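Local coordinates for muconate lactonizing enzyme (Corynebacterium glutamicum, PDB 3I4K), which belongs to the enolase superfamily, in which an alpha+beta capping domain covers a modified TIM barrel that here holds a magnesium ion, at residues Pro23-Ala27 and Lys171-Gly175; Gln34-Val39 and Gly51-Gly57; Trp60-Glu64 and Asp251-Trp255; Leu72-Leu77 and Ala106-Val110; Ala269-Lys275 and Leu297-Thr303. All blocks are in the same frame, centred on the assembly; numbering follows the deposited sequence.

Contact 1: Pro23-Ala27 and Lys171-Gly175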
# COMPACT_ATOMS: atom_id res chain seq x y z
N PRO A 23 -3.10 -6.45 36.98
CA PRO A 23 -4.02 -7.34 36.27
C PRO A 23 -4.73 -6.52 35.19
O PRO A 23 -5.26 -5.45 35.48
CB PRO A 23 -4.99 -7.79 37.36
CG PRO A 23 -4.15 -7.72 38.60
CD PRO A 23 -3.42 -6.42 38.42
N HIS A 24 -4.73 -7.02 33.96
CA HIS A 24 -5.37 -6.29 32.87
C HIS A 24 -6.68 -7.00 32.53
O HIS A 24 -6.67 -8.05 31.88
CB HIS A 24 -4.44 -6.23 31.65
CG HIS A 24 -4.62 -5.00 30.82
ND1 HIS A 24 -4.52 -3.73 31.36
CD2 HIS A 24 -4.90 -4.84 29.51
CE1 HIS A 24 -4.74 -2.84 30.40
NE2 HIS A 24 -4.97 -3.49 29.27
N GLY A 25 -7.79 -6.42 32.96
CA GLY A 25 -9.08 -7.04 32.72
C GLY A 25 -9.85 -6.59 31.49
O GLY A 25 -9.99 -5.39 31.23
N PHE A 26 -10.37 -7.57 30.75
CA PHE A 26 -11.16 -7.31 29.56
C PHE A 26 -12.62 -7.62 29.85
O PHE A 26 -13.00 -7.93 30.99
CB PHE A 26 -10.67 -8.18 28.40
CG PHE A 26 -9.24 -7.94 28.01
CD1 PHE A 26 -8.92 -6.98 27.06
CD2 PHE A 26 -8.21 -8.69 28.59
CE1 PHE A 26 -7.59 -6.76 26.69
CE2 PHE A 26 -6.89 -8.48 28.22
CZ PHE A 26 -6.58 -7.51 27.27
N ALA A 27 -13.44 -7.58 28.80
CA ALA A 27 -14.86 -7.85 28.94
C ALA A 27 -15.17 -9.22 29.54
O ALA A 27 -16.05 -9.34 30.39
CB ALA A 27 -15.55 -7.73 27.57
N LYS A 171 -11.47 0.22 28.77
CA LYS A 171 -12.07 -1.04 28.34
C LYS A 171 -13.36 -1.24 29.14
O LYS A 171 -13.45 -0.83 30.29
CB LYS A 171 -11.10 -2.20 28.58
CG LYS A 171 -9.91 -2.26 27.60
CD LYS A 171 -8.83 -3.24 28.05
CE LYS A 171 -7.82 -3.57 26.94
NZ LYS A 171 -6.99 -2.44 26.42
N MSE A 172 -14.36 -1.84 28.51
CA MSE A 172 -15.66 -2.11 29.14
C MSE A 172 -16.13 -3.48 28.69
O MSE A 172 -15.44 -4.16 27.94
CB MSE A 172 -16.71 -1.10 28.68
CG MSE A 172 -16.35 0.36 28.85
SE MSE A 172 -17.82 1.48 28.19
CE MSE A 172 -19.10 1.18 29.63
N GLY A 173 -17.31 -3.88 29.13
CA GLY A 173 -17.84 -5.16 28.70
C GLY A 173 -17.99 -6.21 29.77
O GLY A 173 -18.53 -7.29 29.51
N ALA A 174 -17.49 -5.92 30.97
CA ALA A 174 -17.58 -6.86 32.08
C ALA A 174 -18.79 -6.54 32.95
O ALA A 174 -19.02 -5.38 33.32
CB ALA A 174 -16.30 -6.82 32.92
N GLY A 175 -19.58 -7.56 33.24
CA GLY A 175 -20.74 -7.37 34.09
C GLY A 175 -21.87 -6.56 33.50
O GLY A 175 -21.93 -6.32 32.29
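K171 runs along the ring of F26 and ends at the imidazole of H24. K171 CE stands 3.2 Å from F26 CE1, reaching the ring obliquely, and the two side chains lie side by side, pointing the same way. Farther on, K171 NZ comes within 3.6 Å of H24 NE2, near the plane of the imidazole and at its edge. That pair forms no hydrogen bond, and H24 NE2 is a buried nitrogen without a partner in the model. The lysine chain is extended until its last torsion (chi4 63°), where the amine turns out of line.

A second patch involves mostly backbone. A27 CB rests 3.6 Å from M172 O, and A174 CA directs its hydrogen at A27 O over 3.4 Å, a CA-H...O contact bent to 130° at the hydrogen. The CA atoms of A27 and G173 are 4.0 Å apart, a closeness that the absence of a side chain at G173, whose phi is 113°, makes possible.

Farther out, D180 accepts from G173 N, R183 donates to K171 O, and M172, a selenomethionine, turns its side chain away onto these residues and V184. The contact therefore joins the end of strand 8-25, in the capping domain, to the loop between barrel strand 167-171 and helix 177-189.

Contact 2: Gln34-Val39 and Gly51-Gly57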
# COMPACT_ATOMS: atom_id res chain seq x y z
N GLN A 34 1.24 -11.50 29.57
CA GLN A 34 1.00 -11.55 28.14
C GLN A 34 1.75 -12.75 27.58
O GLN A 34 2.81 -13.12 28.07
CB GLN A 34 1.47 -10.26 27.46
CG GLN A 34 1.38 -10.29 25.93
CD GLN A 34 -0.06 -10.35 25.40
OE1 GLN A 34 -0.85 -11.20 25.82
NE2 GLN A 34 -0.38 -9.47 24.46
N HIS A 35 1.16 -13.36 26.55
CA HIS A 35 1.75 -14.52 25.90
C HIS A 35 2.22 -14.04 24.54
O HIS A 35 1.44 -13.49 23.75
CB HIS A 35 0.71 -15.62 25.75
CG HIS A 35 -0.11 -15.83 26.99
ND1 HIS A 35 0.45 -16.19 28.20
CD2 HIS A 35 -1.43 -15.68 27.22
CE1 HIS A 35 -0.49 -16.24 29.12
NE2 HIS A 35 -1.65 -15.94 28.55
N ILE A 36 3.50 -14.25 24.27
CA ILE A 36 4.08 -13.80 23.02
C ILE A 36 4.80 -14.91 22.29
O ILE A 36 5.61 -15.63 22.87
CB ILE A 36 5.06 -12.66 23.31
CG1 ILE A 36 4.33 -11.56 24.10
CG2 ILE A 36 5.66 -12.13 22.02
CD1 ILE A 36 5.22 -10.46 24.61
N LEU A 37 4.48 -15.08 21.01
CA LEU A 37 5.17 -16.07 20.21
C LEU A 37 6.30 -15.33 19.52
O LEU A 37 6.09 -14.70 18.48
CB LEU A 37 4.27 -16.67 19.13
CG LEU A 37 5.04 -17.69 18.29
CD1 LEU A 37 5.29 -18.95 19.14
CD2 LEU A 37 4.28 -18.05 17.02
N LEU A 38 7.50 -15.38 20.11
CA LEU A 38 8.65 -14.70 19.53
C LEU A 38 9.18 -15.56 18.40
O LEU A 38 9.70 -16.65 18.63
CB LEU A 38 9.73 -14.48 20.59
CG LEU A 38 10.97 -13.68 20.18
CD1 LEU A 38 10.60 -12.23 19.87
CD2 LEU A 38 11.97 -13.72 21.33
N VAL A 39 9.02 -15.09 17.17
CA VAL A 39 9.47 -15.84 16.00
C VAL A 39 10.76 -15.20 15.48
O VAL A 39 10.89 -13.98 15.46
CB VAL A 39 8.39 -15.82 14.89
CG1 VAL A 39 8.86 -16.64 13.70
CG2 VAL A 39 7.08 -16.39 15.42
N GLY A 51 10.09 -11.34 15.15
CA GLY A 51 8.70 -10.93 14.96
C GLY A 51 7.85 -11.56 16.05
O GLY A 51 8.22 -12.60 16.60
N GLU A 52 6.71 -10.94 16.36
CA GLU A 52 5.82 -11.45 17.41
C GLU A 52 4.47 -12.01 16.97
O GLU A 52 3.75 -11.39 16.19
CB GLU A 52 5.56 -10.35 18.45
CG GLU A 52 6.72 -10.09 19.42
CD GLU A 52 6.35 -9.09 20.50
OE1 GLU A 52 5.15 -8.88 20.73
OE2 GLU A 52 7.26 -8.52 21.13
N GLY A 53 4.15 -13.20 17.48
CA GLY A 53 2.86 -13.81 17.22
C GLY A 53 2.13 -13.51 18.52
O GLY A 53 2.30 -14.23 19.51
N VAL A 54 1.31 -12.46 18.54
CA VAL A 54 0.65 -12.06 19.77
C VAL A 54 -0.76 -11.46 19.62
O VAL A 54 -1.01 -10.67 18.72
CB VAL A 54 1.55 -11.03 20.50
CG1 VAL A 54 1.84 -9.85 19.56
CG2 VAL A 54 0.89 -10.54 21.77
N VAL A 55 -1.65 -11.85 20.53
CA VAL A 55 -3.03 -11.36 20.58
C VAL A 55 -3.25 -10.79 21.98
O VAL A 55 -2.50 -11.09 22.90
CB VAL A 55 -4.07 -12.48 20.34
CG1 VAL A 55 -3.98 -12.97 18.90
CG2 VAL A 55 -3.84 -13.63 21.32
N PRO A 56 -4.30 -9.97 22.17
CA PRO A 56 -4.59 -9.37 23.47
C PRO A 56 -5.01 -10.35 24.56
O PRO A 56 -6.20 -10.50 24.83
CB PRO A 56 -5.72 -8.38 23.16
CG PRO A 56 -5.58 -8.13 21.69
CD PRO A 56 -5.24 -9.48 21.15
N GLY A 57 -4.04 -11.02 25.18
CA GLY A 57 -4.36 -11.95 26.25
C GLY A 57 -4.60 -13.41 25.89
O GLY A 57 -3.96 -14.31 26.45
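The beta hairpin of strands 30-43 and 48-53 is held here by two antiparallel hydrogen-bonded pairs, L37 with G53 and V39 with G51, flanking the non-hydrogen-bonded pair L38 with E52. Each hydrogen-bonded pair is joined in both directions; G53 N to L37 O is 2.6 Å, and V39 N to G51 O is 2.7 Å. On the face shared by L37 and V39 the two glycines bring no side chain, and L37 CB settles 3.7 Å from G53 CA. On the other face I36 CG2 packs 3.5 Å from E52 CG, while the glutamate carboxylate is engaged beyond the hairpin by Y340, G307 and G310.

Where the strands part, Q34 takes over. Its chain bends at chi2 (66°) and directs the amide across V54 toward the turn centred on P56. Q34 OE1 accepts from G57 N at 3.3 Å, in the carbonyl plane on a lone pair, and from H35 N at 3.0 Å, tilted out of that plane. Q34 NE2 gives V55 O a weak bond of 3.1 Å and also donates to L305 O, which fixes the rotation of the amide. H35 places CD2 at its ring edge 3.0 Å from G57 O, with ND1 held by D17. Strand 8-25 pairs with the far edge of strand 30-43, completing the three-stranded antiparallel meander of the enolase-type N-terminal domain.

Contact 3: Trp60-Glu64 and Asp251-Trp255. With MG (magnesium ion), chain J; ACY (acetic acid), chain I.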
# COMPACT_ATOMS: atom_id res chain seq x y z
N TRP A 60 -9.76 -15.38 23.10
CA TRP A 60 -11.09 -14.79 23.28
C TRP A 60 -11.26 -13.61 22.32
O TRP A 60 -12.37 -13.28 21.92
CB TRP A 60 -11.27 -14.28 24.71
CG TRP A 60 -10.35 -13.13 25.04
CD1 TRP A 60 -9.06 -13.21 25.48
CD2 TRP A 60 -10.62 -11.73 24.82
NE1 TRP A 60 -8.50 -11.95 25.54
CE2 TRP A 60 -9.43 -11.03 25.15
CE3 TRP A 60 -11.74 -11.01 24.38
CZ2 TRP A 60 -9.34 -9.64 25.04
CZ3 TRP A 60 -11.64 -9.63 24.28
CH2 TRP A 60 -10.45 -8.95 24.61
N TRP A 61 -10.15 -12.97 21.96
CA TRP A 61 -10.20 -11.81 21.08
C TRP A 61 -10.61 -12.19 19.65
O TRP A 61 -11.56 -11.62 19.11
CB TRP A 61 -8.85 -11.09 21.05
CG TRP A 61 -8.94 -9.67 20.53
CD1 TRP A 61 -9.04 -8.53 21.27
CD2 TRP A 61 -9.00 -9.27 19.15
NE1 TRP A 61 -9.15 -7.44 20.44
CE2 TRP A 61 -9.13 -7.86 19.14
CE3 TRP A 61 -8.96 -9.96 17.94
CZ2 TRP A 61 -9.22 -7.13 17.95
CZ3 TRP A 61 -9.05 -9.23 16.75
CH2 TRP A 61 -9.17 -7.83 16.77
N GLY A 62 -9.92 -13.14 19.04
CA GLY A 62 -10.25 -13.51 17.67
C GLY A 62 -10.09 -14.95 17.25
O GLY A 62 -10.24 -15.26 16.07
N GLY A 63 -9.78 -15.85 18.18
CA GLY A 63 -9.64 -17.25 17.81
C GLY A 63 -8.24 -17.78 17.63
O GLY A 63 -8.04 -18.99 17.47
N GLU A 64 -7.26 -16.88 17.63
CA GLU A 64 -5.87 -17.31 17.50
C GLU A 64 -5.18 -17.14 18.84
O GLU A 64 -5.50 -16.23 19.60
CB GLU A 64 -5.14 -16.47 16.46
CG GLU A 64 -5.36 -16.96 15.04
CD GLU A 64 -4.50 -16.20 14.06
OE1 GLU A 64 -4.99 -15.22 13.45
OE2 GLU A 64 -3.31 -16.60 13.91
N ASP A 251 -12.27 -2.26 15.13
CA ASP A 251 -11.12 -3.06 15.53
C ASP A 251 -11.34 -4.49 15.07
O ASP A 251 -10.82 -4.89 14.03
CB ASP A 251 -10.93 -3.00 17.05
CG ASP A 251 -9.61 -3.61 17.50
OD1 ASP A 251 -8.89 -4.20 16.65
OD2 ASP A 251 -9.30 -3.51 18.71
N GLU A 252 -12.13 -5.28 15.80
CA GLU A 252 -12.35 -6.66 15.36
C GLU A 252 -13.04 -6.73 14.01
O GLU A 252 -12.95 -7.75 13.33
CB GLU A 252 -13.12 -7.50 16.40
CG GLU A 252 -13.78 -6.75 17.54
CD GLU A 252 -12.82 -6.31 18.63
OE1 GLU A 252 -12.61 -7.04 19.62
OE2 GLU A 252 -12.27 -5.21 18.49
N SER A 253 -13.74 -5.67 13.61
CA SER A 253 -14.40 -5.67 12.31
C SER A 253 -13.40 -5.55 11.16
O SER A 253 -13.73 -5.89 10.03
CB SER A 253 -15.39 -4.49 12.19
OG SER A 253 -16.54 -4.68 12.99
N VAL A 254 -12.19 -5.07 11.44
CA VAL A 254 -11.21 -4.91 10.37
C VAL A 254 -9.85 -5.56 10.59
O VAL A 254 -9.03 -5.05 11.34
CB VAL A 254 -10.94 -3.40 10.06
CG1 VAL A 254 -9.88 -3.27 8.95
CG2 VAL A 254 -12.24 -2.70 9.62
N TRP A 255 -9.63 -6.69 9.93
CA TRP A 255 -8.35 -7.41 10.00
C TRP A 255 -7.69 -7.35 8.61
O TRP A 255 -6.48 -7.15 8.48
CB TRP A 255 -8.56 -8.90 10.30
CG TRP A 255 -9.08 -9.32 11.62
CD1 TRP A 255 -10.12 -8.78 12.32
CD2 TRP A 255 -8.73 -10.53 12.31
NE1 TRP A 255 -10.45 -9.58 13.39
CE2 TRP A 255 -9.61 -10.67 13.41
CE3 TRP A 255 -7.75 -11.51 12.10
CZ2 TRP A 255 -9.55 -11.76 14.29
CZ3 TRP A 255 -7.69 -12.60 12.97
CH2 TRP A 255 -8.59 -12.71 14.05
MG MG J . -9.81 -2.91 20.57
C ACY I . -7.83 -4.19 21.74
O ACY I . -8.85 -4.82 21.48
OXT ACY I . -7.75 -2.90 21.41
CH3 ACY I . -6.67 -4.85 22.43
O HOH W 1 -12.96 -9.87 20.28
O HOH W 2 -11.77 -3.56 20.18
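W61 and D251 meet at the magnesium site, where the edge of the indole faces the carboxylate: W61 CZ2 is 3.2 Å from D251 OD1, with the two planes well out of parallel.

Metal bonds come first. D251 OD2 binds the magnesium ion at 2.0 Å, and acetic acid, probably from the crystallisation liquor, chelates it through O at 2.3 Å and OXT at 2.2 Å. A water and the carboxylates of D200 and E226 complete the site. D251 OD1 is turned instead to K278, in a salt bridge.

Hydrogen bonds form a second group. W61 NE1 donates to acetic acid O over 2.8 Å at 162°, close to straight, and the acceptor lies in the plane of the indole. The indole is carried there with CG anti to the backbone N (chi1 -162°). Between the backbone and E252, a bridging water donates to W61 O and, at 2.9 Å, to E252 OE1.

Geometrically this is the meeting of the two domains of the enolase fold: a loop of the capping domain before helix 66-81 lies over the loop that follows barrel strand 247-250, which begins as a type I turn from D251 to V254.

Aromatic and face contacts make the third group. E252 OE1 stands 3.4 Å above one face of the W61 indole, toward its rim. W255 meets the far end of that indole obliquely, planes at 48°, with W61 CZ3 3.6 Å from W255 CZ2. G62, lacking a side chain, admits the rim of W255 beside its backbone, and E64 sets OE1 at the same ring's edge while its OE2 accepts from A106 N.

Contact 4: Leu72-Leu77 and Ala106-Val110; sequences LVDGYL and AKAAV
L72 O is gripped by two backbone donors, Y76 N and L77 N, each 2.9 Å away, and L72 itself faces the second helix, its CB 4.3 Å from A106 CB. This double acceptance marks a wider pi-type turn at residues 73-77.

L77 carries much of the contact. With CG anti to the carbonyl carbon (chi1 -53°) and CD1 stretched beyond it, the side chain puts that one methyl among three residues: L77 CD1 is 4.1 Å from A106 CB, 4.0 Å from K107 CG and 4.0 Å from V110 CG2. The leucine crosses the lysine at about a right angle and touches just the base of its extended chain.

Helices 66-81 and 104-121 belong to the helical part of the N-terminal domain, which packs on its three-stranded antiparallel sheet. The short axes pass 10.2 Å apart at 80°, nearly perpendicular, which agrees with the small touching patch.

V73 is the second point of closure. Its CG2 stands 3.9 Å from A106 O, and CG1 only just reaches V110. The same valine also leans on L37 of strand 30-43, and A109 rests on V39. At the polar end, K107 NZ is satisfied away from the helix pair by V100 O, R102 O and a salt bridge to E97.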
# COMPACT_ATOMS: atom_id res chain seq x y z
N LEU A 72 0.91 -23.29 13.59
CA LEU A 72 0.86 -22.85 12.20
C LEU A 72 2.22 -22.37 11.69
O LEU A 72 2.64 -22.73 10.58
CB LEU A 72 -0.21 -21.76 12.03
CG LEU A 72 -1.65 -22.30 12.10
CD1 LEU A 72 -2.65 -21.14 12.08
CD2 LEU A 72 -1.89 -23.24 10.92
N VAL A 73 2.92 -21.57 12.49
CA VAL A 73 4.24 -21.08 12.09
C VAL A 73 5.19 -22.26 11.92
O VAL A 73 5.80 -22.43 10.86
CB VAL A 73 4.85 -20.12 13.15
CG1 VAL A 73 6.29 -19.79 12.78
CG2 VAL A 73 4.02 -18.84 13.24
N ASP A 74 5.30 -23.10 12.94
CA ASP A 74 6.18 -24.25 12.88
C ASP A 74 5.83 -25.27 11.80
O ASP A 74 6.66 -25.58 10.95
CB ASP A 74 6.23 -24.97 14.24
CG ASP A 74 6.95 -24.17 15.30
OD1 ASP A 74 7.68 -23.22 14.94
OD2 ASP A 74 6.81 -24.49 16.50
N GLY A 75 4.60 -25.76 11.83
CA GLY A 75 4.20 -26.77 10.87
C GLY A 75 3.77 -26.40 9.46
O GLY A 75 3.75 -27.27 8.60
N TYR A 76 3.42 -25.14 9.21
CA TYR A 76 2.97 -24.78 7.86
C TYR A 76 3.61 -23.56 7.21
O TYR A 76 3.97 -23.61 6.04
CB TYR A 76 1.45 -24.60 7.86
CG TYR A 76 0.68 -25.78 8.39
CD1 TYR A 76 0.46 -25.94 9.76
CD2 TYR A 76 0.21 -26.77 7.53
CE1 TYR A 76 -0.23 -27.05 10.25
CE2 TYR A 76 -0.47 -27.88 8.01
CZ TYR A 76 -0.68 -28.01 9.37
OH TYR A 76 -1.35 -29.12 9.85
N LEU A 77 3.74 -22.47 7.96
CA LEU A 77 4.31 -21.24 7.41
C LEU A 77 5.83 -21.26 7.24
O LEU A 77 6.35 -21.05 6.14
CB LEU A 77 3.93 -20.05 8.29
CG LEU A 77 2.43 -19.86 8.59
CD1 LEU A 77 2.25 -18.61 9.43
CD2 LEU A 77 1.65 -19.74 7.28
N ALA A 106 -0.72 -15.15 13.03
CA ALA A 106 0.44 -16.04 12.91
C ALA A 106 1.37 -15.53 11.80
O ALA A 106 2.59 -15.48 11.97
CB ALA A 106 -0.02 -17.46 12.59
N LYS A 107 0.77 -15.16 10.67
CA LYS A 107 1.52 -14.66 9.52
C LYS A 107 2.26 -13.36 9.81
O LYS A 107 3.37 -13.15 9.32
CB LYS A 107 0.57 -14.47 8.33
CG LYS A 107 -0.04 -15.78 7.82
CD LYS A 107 -1.15 -15.53 6.80
CE LYS A 107 -1.65 -16.83 6.18
NZ LYS A 107 -2.89 -16.63 5.37
N ALA A 108 1.66 -12.48 10.61
CA ALA A 108 2.29 -11.21 10.92
C ALA A 108 3.69 -11.40 11.53
O ALA A 108 4.61 -10.62 11.26
CB ALA A 108 1.42 -10.41 11.87
N ALA A 109 3.85 -12.43 12.35
CA ALA A 109 5.15 -12.68 12.97
C ALA A 109 6.17 -13.01 11.89
O ALA A 109 7.28 -12.47 11.91
CB ALA A 109 5.05 -13.82 13.97
N VAL A 110 5.80 -13.88 10.96
CA VAL A 110 6.72 -14.26 9.89
C VAL A 110 7.10 -13.02 9.06
O VAL A 110 8.27 -12.83 8.71
CB VAL A 110 6.08 -15.31 8.95
CG1 VAL A 110 7.07 -15.70 7.85
CG2 VAL A 110 5.67 -16.54 9.74

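Contact 5: Ala269-Lys275 and Leu297-Thr303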
# COMPACT_ATOMS: atom_id res chain seq x y z
N ALA A 269 -17.39 3.48 10.25
CA ALA A 269 -16.48 4.04 11.24
C ALA A 269 -15.59 5.16 10.73
O ALA A 269 -15.10 5.13 9.60
CB ALA A 269 -15.60 2.92 11.81
N ASP A 270 -15.36 6.15 11.61
CA ASP A 270 -14.51 7.29 11.30
C ASP A 270 -13.05 6.88 11.44
O ASP A 270 -12.18 7.45 10.80
CB ASP A 270 -14.77 8.44 12.27
CG ASP A 270 -16.13 9.06 12.08
OD1 ASP A 270 -16.48 9.99 12.85
OD2 ASP A 270 -16.86 8.63 11.17
N VAL A 271 -12.80 5.89 12.28
CA VAL A 271 -11.42 5.46 12.51
C VAL A 271 -11.23 3.96 12.45
O VAL A 271 -12.12 3.19 12.80
CB VAL A 271 -10.94 5.96 13.89
CG1 VAL A 271 -9.41 5.82 14.02
CG2 VAL A 271 -11.39 7.40 14.10
N ILE A 272 -10.05 3.54 12.01
CA ILE A 272 -9.72 2.12 11.93
C ILE A 272 -8.51 1.83 12.83
O ILE A 272 -7.48 2.49 12.72
CB ILE A 272 -9.37 1.68 10.50
CG1 ILE A 272 -10.64 1.67 9.64
CG2 ILE A 272 -8.73 0.29 10.52
CD1 ILE A 272 -10.40 1.15 8.24
N ALA A 273 -8.66 0.85 13.71
CA ALA A 273 -7.57 0.46 14.62
C ALA A 273 -6.63 -0.42 13.82
O ALA A 273 -6.88 -1.61 13.64
CB ALA A 273 -8.13 -0.30 15.82
N LEU A 274 -5.55 0.17 13.31
CA LEU A 274 -4.58 -0.56 12.51
C LEU A 274 -3.48 -1.16 13.38
O LEU A 274 -2.80 -0.45 14.11
CB LEU A 274 -4.03 0.39 11.44
CG LEU A 274 -2.71 0.31 10.66
CD1 LEU A 274 -2.11 -1.08 10.63
CD2 LEU A 274 -3.00 0.83 9.25
N LYS A 275 -3.34 -2.48 13.30
CA LYS A 275 -2.34 -3.20 14.08
C LYS A 275 -1.58 -4.11 13.12
O LYS A 275 -2.18 -4.95 12.43
CB LYS A 275 -3.03 -4.06 15.14
CG LYS A 275 -4.05 -3.33 16.00
CD LYS A 275 -4.68 -4.27 17.03
CE LYS A 275 -5.72 -3.55 17.88
NZ LYS A 275 -6.49 -4.47 18.75
N LEU A 297 -10.94 7.62 5.92
CA LEU A 297 -11.00 7.09 7.28
C LEU A 297 -9.64 7.17 7.96
O LEU A 297 -8.63 6.71 7.43
CB LEU A 297 -11.49 5.64 7.26
CG LEU A 297 -12.81 5.34 6.53
CD1 LEU A 297 -13.24 3.91 6.85
CD2 LEU A 297 -13.90 6.31 6.93
N ALA A 298 -9.61 7.77 9.15
CA ALA A 298 -8.36 7.90 9.89
C ALA A 298 -7.88 6.54 10.37
O ALA A 298 -8.69 5.63 10.58
CB ALA A 298 -8.56 8.82 11.08
N CYS A 299 -6.57 6.40 10.53
CA CYS A 299 -5.99 5.16 11.05
C CYS A 299 -5.31 5.49 12.39
O CYS A 299 -4.65 6.52 12.53
CB CYS A 299 -4.97 4.56 10.08
SG CYS A 299 -5.67 3.73 8.62
N HIS A 300 -5.53 4.63 13.37
CA HIS A 300 -4.96 4.77 14.70
C HIS A 300 -3.86 3.71 14.83
O HIS A 300 -4.03 2.58 14.36
CB HIS A 300 -6.05 4.52 15.75
CG HIS A 300 -5.60 4.67 17.17
ND1 HIS A 300 -5.30 5.90 17.73
CD2 HIS A 300 -5.48 3.77 18.17
CE1 HIS A 300 -5.03 5.74 19.01
NE2 HIS A 300 -5.14 4.46 19.31
N GLY A 301 -2.73 4.07 15.43
CA GLY A 301 -1.66 3.10 15.61
C GLY A 301 -2.07 2.22 16.79
O GLY A 301 -1.59 2.41 17.91
N ALA A 302 -2.95 1.25 16.53
CA ALA A 302 -3.46 0.36 17.57
C ALA A 302 -2.51 -0.77 17.98
O ALA A 302 -1.60 -1.15 17.24
CB ALA A 302 -4.82 -0.23 17.13
N THR A 303 -2.77 -1.32 19.16
CA THR A 303 -1.93 -2.38 19.70
C THR A 303 -2.71 -3.62 20.10
O THR A 303 -3.87 -3.55 20.50
CB THR A 303 -1.16 -1.89 20.95
OG1 THR A 303 -0.25 -2.91 21.38
CG2 THR A 303 -2.12 -1.56 22.08
O HOH W 3 -0.29 -0.36 14.95
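A273 and A302 touch methyl to methyl, CB to CB at 3.6 Å, and K275 CG presses on the same A302 CB at 3.4 Å, tighter than usual carbon contact. On the face of V271 and A273, V271 CG1 lies 4.0 Å from H300 CB. On the other face L274 CD2 meets C299 SG at 4.0 Å, and I272 CD1 meets L297 CD1 at 4.2 Å, the two side chains crossing at a slant.

Around this runs parallel pairing, with V271, I272, A273 and L274 in register with A298, C299, H300 and G301. H300 N donates to I272 O at 3.0 Å and 171°, almost straight; L274 N returns a bond to H300 O; A302 N to L274 O is weak. There G301 centres an inverse gamma turn, and a water lies near L274 O and A302 O.

The extended chain of K275, with chi2 to chi4 all near 180°, carries NZ past T303 O to D251 OD2 at the magnesium site.

Helix 282-294 links the two strands as a beta-alpha-beta unit and packs on I272, L274 and C299. Strand 271-274 lies between 247-250 and 298-301 in the barrel wall.

Contacts 2 and 4 touch as sheet and helix layer of the capping domain. Contact 5 belongs to the barrel alone. Contacts 1 and 3 bridge the two domains. All five are mainly buried, but contacts 2, 3 and 5 centre about 10 to 11 Å from the centre of the chain, contacts 1 and 4 about 17 to 18 Å. Backbone hydrogen bonds dominate contacts 2 and 5, antiparallel in one and parallel in the other. Contacts 1, 3 and 4 have no direct hydrogen bond between their segments; contact 3 is instead bridged by metal, acetic acid and water, and meets contact 5 through the D251-K275 salt bridge. The ring of F26 in contact 1 touches W60 of contact 3.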